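PDB 4WPE: cytokinesis protein 2 from Saccharomyces cerevisiae, which mediates the cytoskeletal rearrangements required for cytokinesis and is represented here by its F-BAR domain. Local coordinates for residues Ile102-Arg105 / Gln106-Asp110; Gln235-Ala238 / Thr239-Glu243; Asp266-Ser269 / Thr270-Glu274. One frame throughout, in Å; residues are numbered along the deposited sequence.

All three contacts lie within single helices and are partly buried, contact 1 with the fewest buried residues (two of nine) and contact 3 with half of its touching residues buried. Contact 1, on helix 76-162, and contact 2, on helix 170-259, touch each other through packing such as Leu103 on Phe237, so both belong to the helical bundle of the F-BAR domain. Contact 1 combines an apolar inner flank with an exposed aromatic and polar one, and it meets no other subunit. Contact 2 also faces the second subunit. Contact 3, on the short helix 264-275, lies about 47 Å from contact 2 between centres, yet it too packs on the partner chain. Hydroxyl groups bonded to backbone carbonyls recur in each.

Contact 1 (Ile102-Arg105 / Gln106-Asp110); sequences ILFR and QIYTD
Phe104 O accepts two bonds from Thr109: the hydroxyl OG1 of Thr109 donates to Phe104 O at 2.9 Å, whereas Thr109 N reaches it only weakly, at 3.2 Å. The bonded residues are five apart, the signature of a pi-type turn within helix 76-162, one of the long helices of the F-BAR bundle. The bond one residue earlier has the same spacing, with Tyr108 N meeting Leu103 O at 2.9 Å. Ile102 O lies where the two spacings meet, taking the N-H of Gln106 at 3.1 Å and that of Ile107 more weakly.

Phe104 and Tyr108 run side by side and point the same way. Their ring centroids are 5.3 Å apart and the planes are inclined at 32°, an oblique pairing in which Tyr108 CD2 sits over one face of the Phe104 ring, toward its rim. Phe104 O meets the edge of the Tyr108 ring. On the inner flank, CD1 of Ile107 packs on Leu103 CD2 at 3.6 Å; a chi1 of 59° sets Ile107 CG1 between its own backbone N and carbonyl carbon, directed back over the preceding turn. Leu103 and Ile107 also touch Ser48 and Phe44 of helix 37-71, and Leu103 meets Phe237 of helix 170-259. The extended chain of Gln106 crosses Ile102, laying its terminal amide beside that residue's CG1 and CG2 branches. Farther along, a water molecule donates to Arg105 O at 2.9 Å and weakly to Asp110 OD2, tying that carboxylate to the previous turn.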
loop_
_atom_site.group_PDB
_atom_site.type_symbol
_atom_site.label_atom_id
_atom_site.label_comp_id
_atom_site.label_asym_id
_atom_site.label_seq_id
_atom_site.Cartn_x
_atom_site.Cartn_y
_atom_site.Cartn_z
ATOM N N ILE A 102 -0.036 -14.263 3.827
ATOM C CA ILE A 102 -1.297 -14.995 3.732
ATOM C C ILE A 102 -1.707 -15.140 2.270
ATOM O O ILE A 102 -2.200 -16.185 1.844
ATOM C CB ILE A 102 -2.432 -14.296 4.505
ATOM C CG1 ILE A 102 -2.148 -14.303 6.005
ATOM C CG2 ILE A 102 -3.770 -14.973 4.233
ATOM C CD1 ILE A 102 -3.175 -13.541 6.816
ATOM N N LEU A 103 -1.484 -14.082 1.501
ATOM C CA LEU A 103 -1.865 -14.076 0.098
ATOM C C LEU A 103 -1.050 -15.083 -0.709
ATOM O O LEU A 103 -1.602 -15.820 -1.517
ATOM C CB LEU A 103 -1.717 -12.671 -0.495
ATOM C CG LEU A 103 -2.809 -11.673 -0.092
ATOM C CD1 LEU A 103 -2.373 -10.240 -0.357
ATOM C CD2 LEU A 103 -4.115 -11.969 -0.810
ATOM N N PHE A 104 0.256 -15.137 -0.482
ATOM C CA PHE A 104 1.106 -15.972 -1.322
ATOM C C PHE A 104 0.904 -17.469 -1.097
ATOM O O PHE A 104 0.947 -18.251 -2.048
ATOM C CB PHE A 104 2.581 -15.627 -1.113
ATOM C CG PHE A 104 3.508 -16.399 -2.008
ATOM C CD1 PHE A 104 3.709 -16.006 -3.322
ATOM C CD2 PHE A 104 4.168 -17.526 -1.543
ATOM C CE1 PHE A 104 4.555 -16.717 -4.154
ATOM C CE2 PHE A 104 5.015 -18.241 -2.368
ATOM C CZ PHE A 104 5.208 -17.836 -3.676
ATOM N N ARG A 105 0.683 -17.874 0.148
ATOM C CA ARG A 105 0.711 -19.298 0.476
ATOM C C ARG A 105 -0.655 -19.904 0.777
ATOM O O ARG A 105 -0.950 -21.012 0.336
ATOM C CB ARG A 105 1.649 -19.537 1.660
ATOM C CG ARG A 105 2.641 -18.414 1.885
ATOM C CD ARG A 105 3.905 -18.900 2.568
ATOM N NE ARG A 105 4.842 -17.806 2.791
ATOM C CZ ARG A 105 5.156 -17.327 3.990
ATOM N NH1 ARG A 105 4.615 -17.854 5.079
ATOM N NH2 ARG A 105 6.017 -16.324 4.102
ATOM N N GLN A 106 -1.494 -19.197 1.523
ATOM C CA GLN A 106 -2.784 -19.772 1.891
ATOM C C GLN A 106 -3.842 -19.644 0.799
ATOM O O GLN A 106 -4.725 -20.497 0.690
ATOM C CB GLN A 106 -3.307 -19.142 3.178
ATOM C CG GLN A 106 -2.317 -19.159 4.318
ATOM C CD GLN A 106 -2.854 -18.453 5.538
ATOM O OE1 GLN A 106 -4.065 -18.290 5.689
ATOM N NE2 GLN A 106 -1.958 -18.017 6.412
ATOM N N ILE A 107 -3.773 -18.591 -0.008
ATOM C CA ILE A 107 -4.799 -18.414 -1.025
ATOM C C ILE A 107 -4.253 -18.508 -2.454
ATOM O O ILE A 107 -4.928 -19.042 -3.323
ATOM C CB ILE A 107 -5.567 -17.077 -0.824
ATOM C CG1 ILE A 107 -4.633 -15.882 -0.872
ATOM C CG2 ILE A 107 -6.295 -17.071 0.505
ATOM C CD1 ILE A 107 -4.586 -15.207 -2.203
ATOM N N TYR A 108 -3.042 -18.018 -2.708
ATOM C CA TYR A 108 -2.471 -18.151 -4.050
ATOM C C TYR A 108 -2.032 -19.580 -4.325
ATOM O O TYR A 108 -2.407 -20.176 -5.337
ATOM C CB TYR A 108 -1.279 -17.212 -4.251
ATOM C CG TYR A 108 -0.363 -17.647 -5.379
ATOM C CD1 TYR A 108 -0.728 -17.472 -6.706
ATOM C CD2 TYR A 108 0.866 -18.238 -5.112
ATOM C CE1 TYR A 108 0.104 -17.875 -7.737
ATOM C CE2 TYR A 108 1.705 -18.641 -6.134
ATOM C CZ TYR A 108 1.321 -18.458 -7.443
ATOM O OH TYR A 108 2.157 -18.860 -8.459
ATOM N N THR A 109 -1.222 -20.118 -3.420
ATOM C CA THR A 109 -0.683 -21.462 -3.566
ATOM C C THR A 109 -1.794 -22.508 -3.576
ATOM O O THR A 109 -1.798 -23.409 -4.415
ATOM C CB THR A 109 0.322 -21.779 -2.441
ATOM O OG1 THR A 109 1.527 -21.034 -2.657
ATOM C CG2 THR A 109 0.652 -23.264 -2.404
ATOM N N ASP A 110 -2.744 -22.376 -2.656
ATOM C CA ASP A 110 -3.828 -23.344 -2.537
ATOM C C ASP A 110 -4.812 -23.252 -3.701
ATOM O O ASP A 110 -5.494 -24.228 -4.019
ATOM C CB ASP A 110 -4.565 -23.165 -1.208
ATOM C CG ASP A 110 -3.771 -23.700 -0.026
ATOM O OD1 ASP A 110 -3.863 -23.116 1.077
ATOM O OD2 ASP A 110 -3.056 -24.709 -0.199
HETATM O O HOH W 1 -1.092 -23.685 1.488
#

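Contact 2 (Gln235-Ala238 / Thr239-Glu243); sequences QQFA and TSSME
The backbone is alpha-helical, the N-H groups of Thr239 to Glu243 each bonding to the carbonyl four residues earlier, as when Ser240 N meets Gln236 O at 3.1 Å and Met242 N meets Ala238 O at 3.3 Å. Ser241 adds a second bond to this ladder. Its N and its OG each lie 3.1 Å from Phe237 O and approach from opposite faces of the carbonyl plane, so one oxygen is held by two donors from the same residue. With OG anti to its own carbonyl carbon (chi1 -60°), the hydroxyl swings back along the helix toward Phe237, where it also stands over one face of the phenyl ring, 4.1 Å from CE1 and toward the rim. An alanine here would probably cost Phe237 O its hydroxyl donor and leave the ring face without that polar neighbour.

The side-chain ends of Gln235 and Thr239 are too close in the model, and their relative placement is doubtful. Gln236 turns its amide oxygen to Lys233, Ser240 packs on Ile102 of helix 76-162, and Phe237 packs on Arg47 of helix 37-71. Ala238 and Ser241 meet Leu255 and Met252 of the second subunit, and Met242, present as selenomethionine, meets Asp253 there. One face inside the bundle and another on the partner chain is the arrangement of a core helix in the F-BAR dimer.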
loop_
_atom_site.group_PDB
_atom_site.type_symbol
_atom_site.label_atom_id
_atom_site.label_comp_id
_atom_site.label_asym_id
_atom_site.label_seq_id
_atom_site.Cartn_x
_atom_site.Cartn_y
_atom_site.Cartn_z
ATOM N N GLN A 235 -13.430 -14.641 0.092
ATOM C CA GLN A 235 -13.758 -14.035 1.380
ATOM C C GLN A 235 -12.486 -14.008 2.214
ATOM O O GLN A 235 -12.149 -12.988 2.809
ATOM C CB GLN A 235 -14.880 -14.792 2.103
ATOM C CG GLN A 235 -15.993 -13.908 2.722
ATOM C CD GLN A 235 -15.552 -12.986 3.868
ATOM O OE1 GLN A 235 -14.369 -12.777 4.108
ATOM N NE2 GLN A 235 -16.527 -12.431 4.581
ATOM N N GLN A 236 -11.767 -15.127 2.231
ATOM C CA GLN A 236 -10.475 -15.197 2.912
ATOM C C GLN A 236 -9.575 -14.054 2.460
ATOM O O GLN A 236 -8.800 -13.504 3.241
ATOM C CB GLN A 236 -9.795 -16.536 2.651
ATOM C CG GLN A 236 -10.447 -17.694 3.364
ATOM C CD GLN A 236 -9.901 -19.025 2.904
ATOM O OE1 GLN A 236 -8.702 -19.166 2.661
ATOM N NE2 GLN A 236 -10.778 -20.011 2.780
ATOM N N PHE A 237 -9.702 -13.703 1.186
ATOM C CA PHE A 237 -9.078 -12.514 0.624
ATOM C C PHE A 237 -9.671 -11.244 1.233
ATOM O O PHE A 237 -8.943 -10.396 1.753
ATOM C CB PHE A 237 -9.247 -12.520 -0.898
ATOM C CG PHE A 237 -8.895 -11.223 -1.562
ATOM C CD1 PHE A 237 -7.574 -10.853 -1.737
ATOM C CD2 PHE A 237 -9.892 -10.390 -2.048
ATOM C CE1 PHE A 237 -7.252 -9.660 -2.362
ATOM C CE2 PHE A 237 -9.581 -9.200 -2.676
ATOM C CZ PHE A 237 -8.258 -8.833 -2.833
ATOM N N ALA A 238 -10.995 -11.130 1.182
ATOM C CA ALA A 238 -11.697 -9.940 1.662
ATOM C C ALA A 238 -11.658 -9.795 3.182
ATOM O O ALA A 238 -11.932 -8.719 3.708
ATOM C CB ALA A 238 -13.144 -9.954 1.183
ATOM N N THR A 239 -11.328 -10.873 3.885
ATOM C CA THR A 239 -11.244 -10.830 5.340
ATOM C C THR A 239 -9.838 -10.427 5.778
ATOM O O THR A 239 -9.672 -9.585 6.662
ATOM C CB THR A 239 -11.627 -12.187 5.970
ATOM O OG1 THR A 239 -13.046 -12.368 5.880
ATOM C CG2 THR A 239 -11.219 -12.241 7.431
ATOM N N SER A 240 -8.832 -11.021 5.143
ATOM C CA SER A 240 -7.438 -10.694 5.426
ATOM C C SER A 240 -7.156 -9.224 5.145
ATOM O O SER A 240 -6.473 -8.555 5.919
ATOM C CB SER A 240 -6.499 -11.572 4.599
ATOM O OG SER A 240 -6.425 -12.883 5.135
ATOM N N SER A 241 -7.688 -8.731 4.034
ATOM C CA SER A 241 -7.548 -7.327 3.681
ATOM C C SER A 241 -8.316 -6.462 4.672
ATOM O O SER A 241 -7.831 -5.420 5.110
ATOM C CB SER A 241 -8.041 -7.080 2.257
ATOM O OG SER A 241 -7.293 -7.839 1.323
HETATM N N MSE A 242 -9.514 -6.915 5.031
HETATM C CA MSE A 242 -10.367 -6.203 5.978
HETATM C C MSE A 242 -9.678 -5.992 7.319
HETATM O O MSE A 242 -9.803 -4.933 7.931
HETATM C CB MSE A 242 -11.678 -6.963 6.193
HETATM C CG MSE A 242 -12.625 -6.287 7.163
HETATM SE SE MSE A 242 -13.252 -4.574 6.485
HETATM C CE MSE A 242 -14.728 -5.219 5.388
ATOM N N GLU A 243 -8.954 -7.009 7.774
ATOM C CA GLU A 243 -8.284 -6.946 9.065
ATOM C C GLU A 243 -7.240 -5.840 9.075
ATOM O O GLU A 243 -7.050 -5.167 10.088
ATOM C CB GLU A 243 -7.644 -8.292 9.405
ATOM C CG GLU A 243 -8.622 -9.308 9.973
ATOM C CD GLU A 243 -8.023 -10.696 10.090
ATOM O OE1 GLU A 243 -7.075 -11.000 9.336
ATOM O OE2 GLU A 243 -8.500 -11.482 10.937
#

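Contact 3 (Asp266-Ser269 / Thr270-Glu274); sequences DEIS and TFSKE
Thr270 overlaps the carbonyl of Asp266 with its hydroxyl and its methyl group. OG1 of Thr270 donates to Asp266 O at 2.9 Å, and CG2 rests 3.5 Å from the same oxygen. This is a side-chain-to-backbone hydroxyl bond of the kind serines and threonines make inside alpha helices, here in the short helix 264-275 that follows the long helices of the F-BAR domain. A chi1 of 49° places OG1 between the backbone N and the carbonyl carbon of Thr270, from where it can reach back one turn. The backbone N of Thr270 binds Asp266 O as well, at 3.1 Å, and the two donors arrive from opposite faces of the carbonyl plane. Tyr75 OH is a further hydrogen-bond partner of Thr270 OG1, so this hydroxyl links the helix to the region just before helix 76-162.

Between Thr270 and Ser272 stands Phe271, which bonds through its N to Glu267 O at 3.2 Å while its CG, anti to the backbone N (chi1 -174°), carries the ring away from the preceding turn. The ring meets Tyr75 edge-to-face and stacks on His29 of the second subunit, while Ile268 and Ser272 pack on Tyr11 and Ser10 of that chain. The helix is thus held between its own chain and the partner of the dimer. Lys273 N bonds to Ser269 O, and the Lys273 side chain packs on Tyr9 of the second subunit. On the side facing the partner, Ser272 repeats the double grip on a backbone carbonyl: its N lies 3.2 Å from Ile268 O on one face of the carbonyl plane, and its OG lies 2.9 Å from Ile268 O on the other.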
loop_
_atom_site.group_PDB
_atom_site.type_symbol
_atom_site.label_atom_id
_atom_site.label_comp_id
_atom_site.label_asym_id
_atom_site.label_seq_id
_atom_site.Cartn_x
_atom_site.Cartn_y
_atom_site.Cartn_z
ATOM N N ASP A 266 1.038 24.317 26.000
ATOM C CA ASP A 266 1.496 23.368 27.006
ATOM C C ASP A 266 2.999 23.151 26.893
ATOM O O ASP A 266 3.700 23.049 27.900
ATOM C CB ASP A 266 0.766 22.031 26.864
ATOM C CG ASP A 266 -0.738 22.166 27.005
ATOM O OD1 ASP A 266 -1.191 23.144 27.636
ATOM O OD2 ASP A 266 -1.465 21.285 26.491
ATOM N N GLU A 267 3.486 23.082 25.659
ATOM C CA GLU A 267 4.896 22.809 25.404
ATOM C C GLU A 267 5.779 23.952 25.875
ATOM O O GLU A 267 6.884 23.733 26.370
ATOM C CB GLU A 267 5.124 22.543 23.916
ATOM C CG GLU A 267 4.416 21.302 23.401
ATOM C CD GLU A 267 4.916 20.026 24.058
ATOM O OE1 GLU A 267 5.762 19.338 23.450
ATOM O OE2 GLU A 267 4.461 19.707 25.179
ATOM N N ILE A 268 5.284 25.173 25.722
ATOM C CA ILE A 268 6.023 26.354 26.142
ATOM C C ILE A 268 6.042 26.456 27.666
ATOM O O ILE A 268 7.070 26.781 28.260
ATOM C CB ILE A 268 5.421 27.628 25.523
ATOM C CG1 ILE A 268 5.702 27.654 24.020
ATOM C CG2 ILE A 268 5.998 28.874 26.179
ATOM C CD1 ILE A 268 4.813 28.592 23.247
ATOM N N SER A 269 4.906 26.155 28.291
ATOM C CA SER A 269 4.796 26.190 29.748
ATOM C C SER A 269 5.769 25.227 30.423
ATOM O O SER A 269 6.506 25.604 31.334
ATOM C CB SER A 269 3.370 25.856 30.186
ATOM O OG SER A 269 3.368 25.238 31.464
ATOM N N THR A 270 5.766 23.982 29.969
ATOM C CA THR A 270 6.586 22.951 30.586
ATOM C C THR A 270 8.076 23.165 30.331
ATOM O O THR A 270 8.888 22.980 31.231
ATOM C CB THR A 270 6.179 21.551 30.095
ATOM O OG1 THR A 270 6.105 21.547 28.663
ATOM C CG2 THR A 270 4.822 21.168 30.665
ATOM N N PHE A 271 8.431 23.562 29.111
ATOM C CA PHE A 271 9.832 23.794 28.764
ATOM C C PHE A 271 10.441 24.885 29.637
ATOM O O PHE A 271 11.583 24.771 30.081
ATOM C CB PHE A 271 9.970 24.171 27.284
ATOM C CG PHE A 271 11.398 24.298 26.818
ATOM C CD1 PHE A 271 12.051 23.218 26.245
ATOM C CD2 PHE A 271 12.080 25.499 26.940
ATOM C CE1 PHE A 271 13.361 23.331 25.813
ATOM C CE2 PHE A 271 13.389 25.618 26.510
ATOM C CZ PHE A 271 14.031 24.533 25.945
ATOM N N SER A 272 9.673 25.941 29.879
ATOM C CA SER A 272 10.141 27.058 30.689
ATOM C C SER A 272 10.287 26.640 32.149
ATOM O O SER A 272 11.131 27.165 32.876
ATOM C CB SER A 272 9.184 28.244 30.568
ATOM O OG SER A 272 9.050 28.650 29.216
ATOM N N LYS A 273 9.454 25.694 32.567
ATOM C CA LYS A 273 9.509 25.154 33.919
ATOM C C LYS A 273 10.809 24.391 34.147
ATOM O O LYS A 273 11.448 24.529 35.189
ATOM C CB LYS A 273 8.314 24.232 34.174
ATOM C CG LYS A 273 7.434 24.621 35.352
ATOM C CD LYS A 273 6.282 23.632 35.506
ATOM C CE LYS A 273 5.258 24.113 36.522
ATOM N NZ LYS A 273 4.172 23.115 36.734
ATOM N N GLU A 274 11.196 23.589 33.160
ATOM C CA GLU A 274 12.351 22.707 33.296
ATOM C C GLU A 274 13.687 23.408 33.072
ATOM O O GLU A 274 14.696 23.028 33.663
ATOM C CB GLU A 274 12.238 21.532 32.320
ATOM C CG GLU A 274 10.869 20.891 32.264
ATOM C CD GLU A 274 10.778 19.818 31.200
ATOM O OE1 GLU A 274 11.554 19.882 30.223
ATOM O OE2 GLU A 274 9.927 18.916 31.337
#